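Local coordinates for ABC transporter, permease protein, putative (Porphyromonas gingivalis, PDB 2P0S) that is a domain of a putative ABC transporter permease of the membrane, and so probably takes part in ATP-driven transport across it, at residues M9-I14 against R32-E37. Sequence-based numbering, arbitrary orientation. Where two conformers were deposited one is given.
Sequences MKTIAI and RFVHAE
F33 packs its ring beside I12 and I14 on one face of a parallel strand pair, and this is the tight side of the contact. The ring runs alongside I12, pointing the same way, with CE1 of F33 3.8 Å from CB of I12. I14 meets the ring obliquely, its CD1 3.6 Å from CD1 of F33. CG1 of I14 sits beside its backbone N (chi1 -55°), which carries the CD1 methyl over to F33.

Five backbone hydrogen bonds join the strands. I12 uses both its N and its O, toward R32 O and V34 N. I14 N reaches V34 O at 2.8 Å. A36 N, just past the end of strand 32-35, bonds I14 O. At the other end R32 N meets K10 O.

On the face of T11, A13, R32 and V34, T11 and A13 are buried. A13 CB is 4.0 Å from V34 CG2. The loose part is the exposed R32 side chain, with M9 at the same end. R32 was modelled in two conformers, which fits a mobile side chain. In the conformer given, CG anti to the backbone N (chi1 -163°) carries the chain along T11, side by side with it. There NH2 donates a long bond of 3.3 Å to T11 OG1, which is therefore doubtful. In that same conformer CG1 of V34 lies against one guanidinium face, toward its rim. Selenomethionine M9, also exposed, crosses R32 at about a right angle.

Within this chain, strand 32-35 is an outermost strand of the mixed sheet. Strand 11-16 lies between it and strand 55-59, and A13 makes backbone bonds to A55 and L57. Helix 80-100 packs on the F33 face, where I86 touches both I12 and F33.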
HETATM    1  N   MSE A   9     -12.950   2.123   8.868  1.00 47.70           N
HETATM    2  CA  MSE A   9     -12.624   1.456   7.561  1.00 44.15           C
HETATM    3  C   MSE A   9     -13.710   1.835   6.552  1.00 40.72           C
HETATM    4  O   MSE A   9     -14.956   1.750   6.887  1.00 38.59           O
HETATM    5  CB  MSE A   9     -12.615  -0.073   7.671  1.00 43.97           C
HETATM    6  CG  MSE A   9     -11.278  -0.766   7.506  1.00 48.05           C
HETATM    7 SE   MSE A   9     -11.613  -2.648   7.728  0.60 45.24          SE
HETATM    8  CE  MSE A   9     -12.922  -2.315   9.130  1.00 46.98           C
ATOM      9  N   LYS A  10     -13.285   2.191   5.317  1.00 36.61           N
ATOM     10  CA  LYS A  10     -14.261   2.264   4.240  1.00 32.98           C
ATOM     11  C   LYS A  10     -14.672   0.934   3.747  1.00 30.34           C
ATOM     12  O   LYS A  10     -13.829   0.020   3.696  1.00 27.25           O
ATOM     13  CB  LYS A  10     -13.812   2.976   2.973  1.00 34.11           C
ATOM     14  CG  LYS A  10     -12.413   3.312   2.787  1.00 37.39           C
ATOM     15  CD  LYS A  10     -12.362   4.805   2.442  1.00 40.12           C
ATOM     16  CE  LYS A  10     -13.214   5.556   3.398  1.00 42.97           C
ATOM     17  NZ  LYS A  10     -12.496   6.799   3.734  1.00 44.22           N
ATOM     18  N   THR A  11     -15.945   0.850   3.351  1.00 26.41           N
ATOM     19  CA  THR A  11     -16.548  -0.349   2.785  1.00 24.46           C
ATOM     20  C   THR A  11     -16.502  -0.220   1.271  1.00 23.97           C
ATOM     21  O   THR A  11     -17.075   0.735   0.687  1.00 21.71           O
ATOM     22  CB  THR A  11     -17.957  -0.464   3.291  1.00 24.06           C
ATOM     23  OG1 THR A  11     -17.868  -0.574   4.734  1.00 27.12           O
ATOM     24  CG2 THR A  11     -18.697  -1.685   2.749  1.00 25.14           C
ATOM     25  N   ILE A  12     -15.894  -1.199   0.606  1.00 19.91           N
ATOM     26  CA  ILE A  12     -15.865  -1.149  -0.871  1.00 20.21           C
ATOM     27  C   ILE A  12     -16.540  -2.384  -1.461  1.00 20.09           C
ATOM     28  O   ILE A  12     -16.127  -3.553  -1.141  1.00 20.64           O
ATOM     29  CB  ILE A  12     -14.396  -1.127  -1.289  1.00 17.99           C
ATOM     30  CG1 ILE A  12     -13.678   0.075  -0.650  1.00 19.92           C
ATOM     31  CG2 ILE A  12     -14.282  -1.172  -2.802  1.00 17.35           C
ATOM     32  CD1 ILE A  12     -12.214   0.179  -1.075  1.00 24.08           C
ATOM     33  N   ALA A  13     -17.582  -2.168  -2.252  1.00 17.35           N
ATOM     34  CA  ALA A  13     -18.302  -3.299  -2.822  1.00 19.55           C
ATOM     35  C   ALA A  13     -17.549  -3.681  -4.108  1.00 17.74           C
ATOM     36  O   ALA A  13     -17.294  -2.829  -4.879  1.00 20.48           O
ATOM     37  CB  ALA A  13     -19.613  -2.953  -3.217  1.00 20.16           C
ATOM     38  N   ILE A  14     -17.361  -4.969  -4.347  1.00 18.93           N
ATOM     39  CA  ILE A  14     -16.634  -5.424  -5.534  1.00 16.08           C
ATOM     40  C   ILE A  14     -17.628  -5.942  -6.564  1.00 20.00           C
ATOM     41  O   ILE A  14     -18.355  -6.949  -6.340  1.00 18.50           O
ATOM     42  CB  ILE A  14     -15.592  -6.491  -5.217  1.00 18.61           C
ATOM     43  CG1 ILE A  14     -14.599  -5.970  -4.105  1.00 17.90           C
ATOM     44  CG2 ILE A  14     -14.955  -6.958  -6.566  1.00 17.46           C
ATOM     45  CD1 ILE A  14     -13.538  -7.014  -3.647  1.00 19.74           C
ATOM     46  N   ARG A  32     -12.839  -2.651   4.016  0.50 22.46           N
ATOM     47  CA  ARG A  32     -13.851  -3.638   4.269  0.50 22.56           C
ATOM     48  C   ARG A  32     -14.500  -4.069   2.923  0.50 21.39           C
ATOM     49  O   ARG A  32     -15.447  -3.422   2.442  0.50 21.25           O
ATOM     50  CB  ARG A  32     -14.879  -3.049   5.273  0.50 24.32           C
ATOM     51  CG  ARG A  32     -15.684  -4.101   5.854  0.50 23.40           C
ATOM     52  CD  ARG A  32     -16.954  -3.535   6.601  0.50 26.25           C
ATOM     53  NE  ARG A  32     -17.986  -4.547   6.460  0.50 29.74           N
ATOM     54  CZ  ARG A  32     -19.236  -4.369   6.015  0.50 29.82           C
ATOM     55  NH1 ARG A  32     -20.057  -5.431   5.919  0.50 23.86           N
ATOM     56  NH2 ARG A  32     -19.667  -3.159   5.643  0.50 29.66           N
ATOM     57  N   PHE A  33     -14.020  -5.164   2.321  1.00 19.89           N
ATOM     58  CA  PHE A  33     -14.554  -5.521   1.042  1.00 21.87           C
ATOM     59  C   PHE A  33     -15.788  -6.402   1.110  1.00 21.73           C
ATOM     60  O   PHE A  33     -15.808  -7.424   1.890  1.00 26.17           O
ATOM     61  CB  PHE A  33     -13.434  -6.235   0.210  1.00 18.28           C
ATOM     62  CG  PHE A  33     -12.328  -5.286  -0.195  1.00 21.88           C
ATOM     63  CD1 PHE A  33     -12.493  -4.491  -1.371  1.00 21.04           C
ATOM     64  CD2 PHE A  33     -11.120  -5.200   0.477  1.00 24.50           C
ATOM     65  CE1 PHE A  33     -11.534  -3.599  -1.744  1.00 19.51           C
ATOM     66  CE2 PHE A  33     -10.077  -4.288   0.072  1.00 24.05           C
ATOM     67  CZ  PHE A  33     -10.262  -3.499  -1.092  1.00 20.57           C
ATOM     68  N   VAL A  34     -16.785  -6.106   0.276  1.00 21.52           N
ATOM     69  CA  VAL A  34     -17.954  -6.941   0.154  1.00 21.56           C
ATOM     70  C   VAL A  34     -18.369  -7.223  -1.227  1.00 21.92           C
ATOM     71  O   VAL A  34     -17.876  -6.528  -2.117  1.00 21.68           O
ATOM     72  CB  VAL A  34     -19.174  -6.289   0.916  1.00 21.68           C
ATOM     73  CG1 VAL A  34     -18.765  -5.892   2.322  1.00 27.26           C
ATOM     74  CG2 VAL A  34     -19.633  -5.002   0.180  1.00 23.54           C
ATOM     75  N   HIS A  35     -19.252  -8.183  -1.473  1.00 23.15           N
ATOM     76  CA  HIS A  35     -19.689  -8.553  -2.855  1.00 22.56           C
ATOM     77  C   HIS A  35     -20.688  -7.542  -3.249  1.00 23.41           C
ATOM     78  O   HIS A  35     -21.710  -7.293  -2.462  1.00 22.16           O
ATOM     79  CB  HIS A  35     -20.378  -9.930  -2.774  1.00 23.25           C
ATOM     80  CG  HIS A  35     -20.886 -10.408  -4.069  1.00 24.05           C
ATOM     81  ND1 HIS A  35     -20.013 -10.717  -5.112  1.00 26.58           N
ATOM     82  CD2 HIS A  35     -22.132 -10.588  -4.544  1.00 25.14           C
ATOM     83  CE1 HIS A  35     -20.714 -11.096  -6.153  1.00 26.05           C
ATOM     84  NE2 HIS A  35     -22.007 -11.011  -5.855  1.00 27.61           N
ATOM     85  N   ALA A  36     -20.560  -6.973  -4.424  1.00 22.30           N
ATOM     86  CA  ALA A  36     -21.639  -6.096  -4.959  1.00 24.30           C
ATOM     87  C   ALA A  36     -22.889  -6.871  -5.267  1.00 25.81           C
ATOM     88  O   ALA A  36     -22.909  -7.776  -6.115  1.00 25.69           O
ATOM     89  CB  ALA A  36     -21.122  -5.369  -6.270  1.00 24.46           C
ATOM     90  N   GLU A  37     -23.979  -6.470  -4.608  1.00 27.04           N
ATOM     91  CA  GLU A  37     -25.282  -6.972  -4.932  1.00 29.44           C
ATOM     92  C   GLU A  37     -26.079  -6.103  -5.908  1.00 30.17           C
ATOM     93  O   GLU A  37     -27.140  -6.521  -6.302  1.00 32.81           O
ATOM     94  CB  GLU A  37     -26.070  -7.126  -3.605  1.00 30.39           C
ATOM     95  CG  GLU A  37     -25.429  -8.213  -2.730  1.00 33.00           C
ATOM     96  CD  GLU A  37     -25.549  -9.637  -3.279  1.00 40.98           C
ATOM     97  OE1 GLU A  37     -24.991 -10.537  -2.632  1.00 47.05           O
ATOM     98  OE2 GLU A  37     -26.160  -9.892  -4.355  1.00 47.13           O
TER